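Exopolygalacturonase (PDB 2UVF) probably hydrolyses the galacturonan backbone of pectin from the chain end, as a family 28 exopolygalacturonase with a parallel beta-helix fold. Local coordinates at residues T195-A200 and D270-L275; P291-S296 and V349-F354. One frame throughout, in Å; residues are numbered along the deposited sequence.

Interaction 1 (T195-A200 and D270-L275); sequences TYKSGA and DGNGWL
Lys-197 and Asn-272 are the two residues that touch across this contact, through the end of the lysine chain and the amide nitrogen. Along 195-200, Tyr-196 first fixes the backbone in the parallel beta-helix: it forms backbone hydrogen bonds with Ile-216 and Leu-218 of strand 215-219. That strand pairs in turn with strand 268-270, so strand 215-219 stands between strand 194-202 and strand 268-270, whose following loop carries Asn-272; the nearest CA atoms, Lys-197 CA and Asp-270 CA, are 9.3 Å apart. At Lys-197 the side chain crosses the gap. CG lies anti to the backbone N (chi1 -177°), and bends further out at chi3 and chi4 bring NZ to 3.2 Å from Asn-272 ND2. Lys-197 CE follows at 3.8 Å from the same ND2, the two side chains crossing at about a right angle. Ser-198 OG donates forward to Gly-199 O, 2.9 Å away, on a lone pair in the carbonyl plane. Across the gap, an Asx turn shapes the loop: Asn-272 N donates to Asp-270 OD1 over 3.2 Å, with a 147° angle at the hydrogen. As NZ and ND2 are both donors, their approach is no hydrogen bond. Each has its own acceptor outside the segments, NZ in a salt bridge with Glu-221 and ND2 bonded to Gly-219 O, so those acceptors, rather than any attraction between two donors, probably hold the nitrogens side by side.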
ATOM      1  N   THR A 195       9.361 -23.889   8.763  1.00 44.67           N
ATOM      2  CA  THR A 195       8.167 -23.269   9.317  1.00 44.98           C
ATOM      3  C   THR A 195       8.294 -23.094  10.830  1.00 44.97           C
ATOM      4  O   THR A 195       8.190 -24.065  11.592  1.00 45.58           O
ATOM      5  CB  THR A 195       6.932 -24.099   8.977  1.00 45.02           C
ATOM      6  OG1 THR A 195       6.817 -24.183   7.553  1.00 46.05           O
ATOM      7  CG2 THR A 195       5.664 -23.474   9.556  1.00 44.50           C
ATOM      8  N   TYR A 196       8.504 -21.842  11.245  1.00 44.69           N
ATOM      9  CA  TYR A 196       8.687 -21.444  12.651  1.00 44.10           C
ATOM     10  C   TYR A 196       7.465 -20.704  13.210  1.00 43.56           C
ATOM     11  O   TYR A 196       7.271 -19.509  12.937  1.00 43.56           O
ATOM     12  CB  TYR A 196       9.920 -20.538  12.776  1.00 44.51           C
ATOM     13  CG  TYR A 196      11.181 -21.107  12.147  1.00 45.22           C
ATOM     14  CD1 TYR A 196      12.138 -21.758  12.921  1.00 46.33           C
ATOM     15  CD2 TYR A 196      11.414 -20.993  10.775  1.00 46.08           C
ATOM     16  CE1 TYR A 196      13.311 -22.292  12.336  1.00 46.49           C
ATOM     17  CE2 TYR A 196      12.574 -21.519  10.184  1.00 45.63           C
ATOM     18  CZ  TYR A 196      13.511 -22.161  10.966  1.00 45.54           C
ATOM     19  OH  TYR A 196      14.638 -22.674  10.381  1.00 45.58           O
ATOM     20  N   LYS A 197       6.635 -21.415  13.977  1.00 43.14           N
ATOM     21  CA  LYS A 197       5.522 -20.790  14.716  1.00 42.31           C
ATOM     22  C   LYS A 197       6.071 -19.803  15.746  1.00 41.92           C
ATOM     23  O   LYS A 197       7.106 -20.050  16.377  1.00 42.27           O
ATOM     24  CB  LYS A 197       4.625 -21.841  15.385  1.00 42.10           C
ATOM     25  CG  LYS A 197       3.423 -21.244  16.113  1.00 42.01           C
ATOM     26  CD  LYS A 197       2.281 -22.236  16.310  1.00 43.56           C
ATOM     27  CE  LYS A 197       1.426 -22.336  15.052  1.00 43.93           C
ATOM     28  NZ  LYS A 197      -0.007 -22.529  15.364  1.00 44.27           N
ATOM     29  N   SER A 198       5.403 -18.665  15.889  1.00 41.45           N
ATOM     30  CA  SER A 198       5.863 -17.615  16.794  1.00 40.84           C
ATOM     31  C   SER A 198       4.694 -16.738  17.219  1.00 40.72           C
ATOM     32  O   SER A 198       3.677 -16.666  16.524  1.00 40.52           O
ATOM     33  CB  SER A 198       6.967 -16.785  16.138  1.00 40.64           C
ATOM     34  OG  SER A 198       7.331 -15.652  16.920  1.00 40.92           O
ATOM     35  N   GLY A 199       4.837 -16.102  18.382  1.00 40.48           N
ATOM     36  CA  GLY A 199       3.894 -15.082  18.844  1.00 40.06           C
ATOM     37  C   GLY A 199       4.463 -13.719  18.536  1.00 39.75           C
ATOM     38  O   GLY A 199       5.443 -13.604  17.790  1.00 39.78           O
ATOM     39  N   ALA A 200       3.878 -12.682  19.120  1.00 39.50           N
ATOM     40  CA  ALA A 200       4.353 -11.315  18.892  1.00 39.83           C
ATOM     41  C   ALA A 200       5.837 -11.166  19.169  1.00 39.78           C
ATOM     42  O   ALA A 200       6.327 -11.633  20.185  1.00 40.46           O
ATOM     43  CB  ALA A 200       3.556 -10.303  19.724  1.00 39.52           C
ATOM     44  N   ASP A 270       3.233 -15.357   7.684  1.00 31.60           N
ATOM     45  CA  ASP A 270       1.908 -15.929   7.700  1.00 31.34           C
ATOM     46  C   ASP A 270       1.239 -15.663   9.058  1.00 31.43           C
ATOM     47  O   ASP A 270       1.736 -16.089  10.082  1.00 31.18           O
ATOM     48  CB  ASP A 270       1.976 -17.426   7.377  1.00 31.15           C
ATOM     49  CG  ASP A 270       0.619 -18.028   7.163  1.00 31.70           C
ATOM     50  OD1 ASP A 270      -0.380 -17.452   7.624  1.00 32.96           O
ATOM     51  OD2 ASP A 270       0.535 -19.092   6.545  1.00 34.61           O
ATOM     52  N   GLY A 271       0.123 -14.934   9.046  1.00 31.47           N
ATOM     53  CA  GLY A 271      -0.502 -14.461  10.284  1.00 31.66           C
ATOM     54  C   GLY A 271      -1.362 -15.455  11.047  1.00 31.07           C
ATOM     55  O   GLY A 271      -1.673 -15.225  12.219  1.00 30.91           O
ATOM     56  N   ASN A 272      -1.757 -16.527  10.357  1.00 31.06           N
ATOM     57  CA  ASN A 272      -2.438 -17.695  10.913  1.00 31.80           C
ATOM     58  C   ASN A 272      -3.861 -17.350  11.351  1.00 31.97           C
ATOM     59  O   ASN A 272      -4.411 -17.960  12.296  1.00 32.42           O
ATOM     60  CB  ASN A 272      -1.610 -18.328  12.061  1.00 31.99           C
ATOM     61  CG  ASN A 272      -1.902 -19.814  12.270  1.00 34.13           C
ATOM     62  OD1 ASN A 272      -2.690 -20.429  11.529  1.00 36.70           O
ATOM     63  ND2 ASN A 272      -1.259 -20.400  13.282  1.00 33.08           N
ATOM     64  N   GLY A 273      -4.456 -16.389  10.637  1.00 30.47           N
ATOM     65  CA  GLY A 273      -5.670 -15.735  11.069  1.00 29.05           C
ATOM     66  C   GLY A 273      -6.938 -16.456  10.715  1.00 28.76           C
ATOM     67  O   GLY A 273      -7.922 -16.422  11.478  1.00 27.38           O
ATOM     68  N   TRP A 274      -6.910 -17.108   9.551  1.00 28.22           N
ATOM     69  CA  TRP A 274      -8.116 -17.593   8.891  1.00 28.49           C
ATOM     70  C   TRP A 274      -7.949 -18.934   8.231  1.00 29.29           C
ATOM     71  O   TRP A 274      -6.864 -19.266   7.739  1.00 30.19           O
ATOM     72  CB  TRP A 274      -8.495 -16.626   7.764  1.00 27.58           C
ATOM     73  CG  TRP A 274      -8.733 -15.281   8.224  1.00 25.76           C
ATOM     74  CD1 TRP A 274      -7.887 -14.214   8.122  1.00 27.22           C
ATOM     75  CD2 TRP A 274      -9.892 -14.822   8.878  1.00 26.09           C
ATOM     76  NE1 TRP A 274      -8.458 -13.106   8.676  1.00 26.08           N
ATOM     77  CE2 TRP A 274      -9.696 -13.454   9.158  1.00 26.13           C
ATOM     78  CE3 TRP A 274     -11.099 -15.432   9.268  1.00 25.84           C
ATOM     79  CZ2 TRP A 274     -10.663 -12.687   9.787  1.00 25.31           C
ATOM     80  CZ3 TRP A 274     -12.046 -14.668   9.909  1.00 25.57           C
ATOM     81  CH2 TRP A 274     -11.831 -13.304  10.150  1.00 25.59           C
ATOM     82  N   LEU A 275      -9.053 -19.663   8.161  1.00 29.74           N
ATOM     83  CA  LEU A 275      -9.120 -20.868   7.373  1.00 30.12           C
ATOM     84  C   LEU A 275      -9.139 -20.503   5.890  1.00 31.03           C
ATOM     85  O   LEU A 275      -9.477 -19.380   5.520  1.00 29.90           O
ATOM     86  CB  LEU A 275     -10.358 -21.690   7.764  1.00 30.50           C
ATOM     87  CG  LEU A 275     -10.285 -22.488   9.087  1.00 29.26           C
ATOM     88  CD1 LEU A 275     -11.590 -23.158   9.315  1.00 29.75           C
ATOM     89  CD2 LEU A 275      -9.165 -23.535   9.101  1.00 29.71           C
TER

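Interaction 2 (P291-S296 and V349-F354); sequences PQYVAS and VRNPAF
The Tyr-293 ring lies against the side chain of Asn-351 where a beta-hairpin strand, 289-293, packs on the end of strand 348-350 of the parallel beta-helix and the loop that leaves it. The closest CA atoms, Tyr-293 CA and Asn-351 CA, are 6.8 Å apart. Ring and amide planes differ by only 19°, which makes this a stack, and the two closest atoms are Tyr-293 CE1 and Asn-351 CG at 3.4 Å. Asn-351 CB also sits over this face, displaced toward the rim: it lies 3.8 Å from the Tyr-293 ring centroid and 27° off the normal, a CH-pi contact. Tyr-293 reaches this position with CG anti to its carbonyl carbon (chi1 -61°), the CB bond being directed toward 349-354.

The side chain of Arg-350 crosses that of Tyr-293 at about a right angle, at the hydroxyl end. The aliphatic chain of Arg-350, extended from CG to NE, passes the phenol oxygen, with Tyr-293 OH 3.3 Å from Arg-350 CB and 3.6 Å from Arg-350 CD. This hydroxyl is buried by the contact and has no polar partner in the model. A nickel ion lies about 4 Å from the Tyr-293 side chain. Three residues after Asn-351, Phe-354 touches the bound galacturonic acid, which places this packing near the sugar pocket. Where the chain meets the guanidinium, Arg-350 NE donates to Gln-373 OE1, while Pro-291 CG rests 4.0 Å from Arg-350 NE.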
ATOM      1  N   PRO A 291      -3.253 -18.345  -2.835  1.00 24.87           N
ATOM      2  CA  PRO A 291      -4.079 -18.786  -1.703  1.00 24.86           C
ATOM      3  C   PRO A 291      -5.341 -17.959  -1.567  1.00 25.47           C
ATOM      4  O   PRO A 291      -5.323 -16.750  -1.847  1.00 26.91           O
ATOM      5  CB  PRO A 291      -3.178 -18.549  -0.476  1.00 24.89           C
ATOM      6  CG  PRO A 291      -2.302 -17.409  -0.875  1.00 25.25           C
ATOM      7  CD  PRO A 291      -2.010 -17.687  -2.370  1.00 24.02           C
ATOM      8  N   GLN A 292      -6.424 -18.604  -1.138  1.00 24.80           N
ATOM      9  CA  GLN A 292      -7.695 -17.931  -0.937  1.00 24.84           C
ATOM     10  C   GLN A 292      -8.130 -18.144   0.512  1.00 25.56           C
ATOM     11  O   GLN A 292      -8.233 -19.275   0.956  1.00 25.89           O
ATOM     12  CB  GLN A 292      -8.745 -18.497  -1.899  1.00 24.89           C
ATOM     13  CG  GLN A 292      -8.314 -18.439  -3.380  1.00 22.70           C
ATOM     14  CD  GLN A 292      -8.559 -17.079  -3.981  1.00 22.62           C
ATOM     15  OE1 GLN A 292      -7.661 -16.219  -4.031  1.00 23.20           O
ATOM     16  NE2 GLN A 292      -9.772 -16.861  -4.431  1.00 19.82           N
ATOM     17  N   TYR A 293      -8.371 -17.051   1.234  1.00 25.70           N
ATOM     18  CA  TYR A 293      -8.741 -17.103   2.638  1.00 26.06           C
ATOM     19  C   TYR A 293     -10.220 -16.783   2.777  1.00 26.55           C
ATOM     20  O   TYR A 293     -10.775 -15.979   2.004  1.00 26.79           O
ATOM     21  CB  TYR A 293      -7.843 -16.173   3.457  1.00 25.75           C
ATOM     22  CG  TYR A 293      -6.386 -16.573   3.369  1.00 26.30           C
ATOM     23  CD1 TYR A 293      -5.926 -17.729   4.021  1.00 25.56           C
ATOM     24  CD2 TYR A 293      -5.475 -15.839   2.592  1.00 27.11           C
ATOM     25  CE1 TYR A 293      -4.609 -18.135   3.923  1.00 25.66           C
ATOM     26  CE2 TYR A 293      -4.127 -16.228   2.492  1.00 25.61           C
ATOM     27  CZ  TYR A 293      -3.706 -17.380   3.156  1.00 26.64           C
ATOM     28  OH  TYR A 293      -2.387 -17.775   3.091  1.00 24.36           O
ATOM     29  N   VAL A 294     -10.876 -17.463   3.722  1.00 27.09           N
ATOM     30  CA  VAL A 294     -12.330 -17.333   3.868  1.00 27.52           C
ATOM     31  C   VAL A 294     -12.729 -15.877   4.152  1.00 27.84           C
ATOM     32  O   VAL A 294     -12.048 -15.180   4.936  1.00 28.14           O
ATOM     33  CB  VAL A 294     -12.900 -18.320   4.964  1.00 28.08           C
ATOM     34  CG1 VAL A 294     -12.424 -17.944   6.360  1.00 28.23           C
ATOM     35  CG2 VAL A 294     -14.433 -18.390   4.907  1.00 27.43           C
ATOM     36  N   ALA A 295     -13.811 -15.435   3.505  1.00 27.66           N
ATOM     37  CA  ALA A 295     -14.425 -14.124   3.769  1.00 28.19           C
ATOM     38  C   ALA A 295     -15.478 -14.177   4.870  1.00 28.52           C
ATOM     39  O   ALA A 295     -16.576 -14.727   4.698  1.00 27.86           O
ATOM     40  CB  ALA A 295     -15.001 -13.489   2.475  1.00 27.60           C
ATOM     41  N   SER A 296     -15.141 -13.581   6.010  1.00 29.88           N
ATOM     42  CA  SER A 296     -15.943 -13.748   7.226  1.00 31.25           C
ATOM     43  C   SER A 296     -16.591 -12.450   7.697  1.00 32.07           C
ATOM     44  O   SER A 296     -16.377 -11.392   7.105  1.00 31.91           O
ATOM     45  CB  SER A 296     -15.067 -14.338   8.326  1.00 31.07           C
ATOM     46  OG  SER A 296     -15.837 -14.793   9.427  1.00 33.22           O
ATOM     47  N   VAL A 349       3.289 -11.807   2.199  1.00 27.03           N
ATOM     48  CA  VAL A 349       2.354 -11.676   3.317  1.00 26.22           C
ATOM     49  C   VAL A 349       1.161 -12.574   3.047  1.00 27.04           C
ATOM     50  O   VAL A 349       0.510 -12.483   1.987  1.00 26.69           O
ATOM     51  CB  VAL A 349       1.854 -10.203   3.532  1.00 25.70           C
ATOM     52  CG1 VAL A 349       0.737 -10.133   4.618  1.00 25.85           C
ATOM     53  CG2 VAL A 349       2.966  -9.329   3.965  1.00 25.20           C
ATOM     54  N   ARG A 350       0.856 -13.432   4.009  1.00 27.90           N
ATOM     55  CA  ARG A 350      -0.310 -14.283   3.910  1.00 28.06           C
ATOM     56  C   ARG A 350      -1.160 -14.203   5.156  1.00 27.83           C
ATOM     57  O   ARG A 350      -0.639 -13.944   6.212  1.00 28.11           O
ATOM     58  CB  ARG A 350       0.138 -15.713   3.674  1.00 28.78           C
ATOM     59  CG  ARG A 350       0.658 -15.897   2.257  1.00 30.80           C
ATOM     60  CD  ARG A 350       1.053 -17.295   1.972  1.00 31.76           C
ATOM     61  NE  ARG A 350       1.401 -17.385   0.570  1.00 34.11           N
ATOM     62  CZ  ARG A 350       1.982 -18.428   0.005  1.00 33.83           C
ATOM     63  NH1 ARG A 350       2.277 -19.498   0.728  1.00 33.72           N
ATOM     64  NH2 ARG A 350       2.239 -18.394  -1.293  1.00 32.48           N
ATOM     65  N   ASN A 351      -2.473 -14.377   5.009  1.00 27.79           N
ATOM     66  CA  ASN A 351      -3.351 -14.765   6.117  1.00 27.65           C
ATOM     67  C   ASN A 351      -3.286 -13.910   7.420  1.00 28.26           C
ATOM     68  O   ASN A 351      -3.057 -14.467   8.498  1.00 28.59           O
ATOM     69  CB  ASN A 351      -3.057 -16.237   6.461  1.00 27.92           C
ATOM     70  CG  ASN A 351      -4.243 -16.956   7.083  1.00 27.18           C
ATOM     71  OD1 ASN A 351      -4.164 -18.147   7.377  1.00 29.36           O
ATOM     72  ND2 ASN A 351      -5.346 -16.257   7.255  1.00 23.90           N
ATOM     73  N   PRO A 352      -3.523 -12.575   7.337  1.00 27.70           N
ATOM     74  CA  PRO A 352      -3.441 -11.797   8.562  1.00 27.69           C
ATOM     75  C   PRO A 352      -4.712 -12.025   9.366  1.00 28.24           C
ATOM     76  O   PRO A 352      -5.776 -12.228   8.776  1.00 29.20           O
ATOM     77  CB  PRO A 352      -3.385 -10.357   8.045  1.00 27.33           C
ATOM     78  CG  PRO A 352      -4.254 -10.384   6.813  1.00 25.82           C
ATOM     79  CD  PRO A 352      -3.938 -11.737   6.188  1.00 27.36           C
ATOM     80  N   ALA A 353      -4.620 -12.003  10.693  1.00 28.56           N
ATOM     81  CA  ALA A 353      -5.822 -12.084  11.528  1.00 28.35           C
ATOM     82  C   ALA A 353      -6.671 -10.806  11.448  1.00 27.83           C
ATOM     83  O   ALA A 353      -7.884 -10.862  11.558  1.00 28.69           O
ATOM     84  CB  ALA A 353      -5.453 -12.436  12.990  1.00 28.79           C
ATOM     85  N   PHE A 354      -6.039  -9.663  11.210  1.00 27.67           N
ATOM     86  CA  PHE A 354      -6.744  -8.384  11.061  1.00 27.15           C
ATOM     87  C   PHE A 354      -6.148  -7.692   9.811  1.00 27.81           C
ATOM     88  O   PHE A 354      -6.409  -8.158   8.673  1.00 28.52           O
ATOM     89  CB  PHE A 354      -6.631  -7.596  12.369  1.00 26.85           C
ATOM     90  CG  PHE A 354      -7.471  -6.329  12.449  1.00 25.92           C
ATOM     91  CD1 PHE A 354      -8.743  -6.258  11.927  1.00 23.13           C
ATOM     92  CD2 PHE A 354      -6.959  -5.209  13.092  1.00 25.78           C
ATOM     93  CE1 PHE A 354      -9.510  -5.078  12.035  1.00 24.95           C
ATOM     94  CE2 PHE A 354      -7.718  -4.020  13.198  1.00 26.03           C
ATOM     95  CZ  PHE A 354      -8.992  -3.959  12.668  1.00 26.13           C
TER

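The two contacts are consecutive along the chain, interaction 1 closing before interaction 2 opens, yet their centres are only about 11 Å apart. The parallel beta-helix explains this: strands 194-202, 215-219, 268-270 and 348-350 pair in that order, so interaction 1 spans the earlier coils and interaction 2 adds the later one. The loop 270-275 borders both segments of interaction 2. Gly-271 N probably donates to Arg-350 O (3.1 Å), and Val-294 N probably donates to Leu-275 O (3.0 Å). Loop 270-275 thereby joins the hairpin strand and the coil that leads to Phe-354, which places interaction 1 next to the segment that supplies Phe-354 to the sugar pocket.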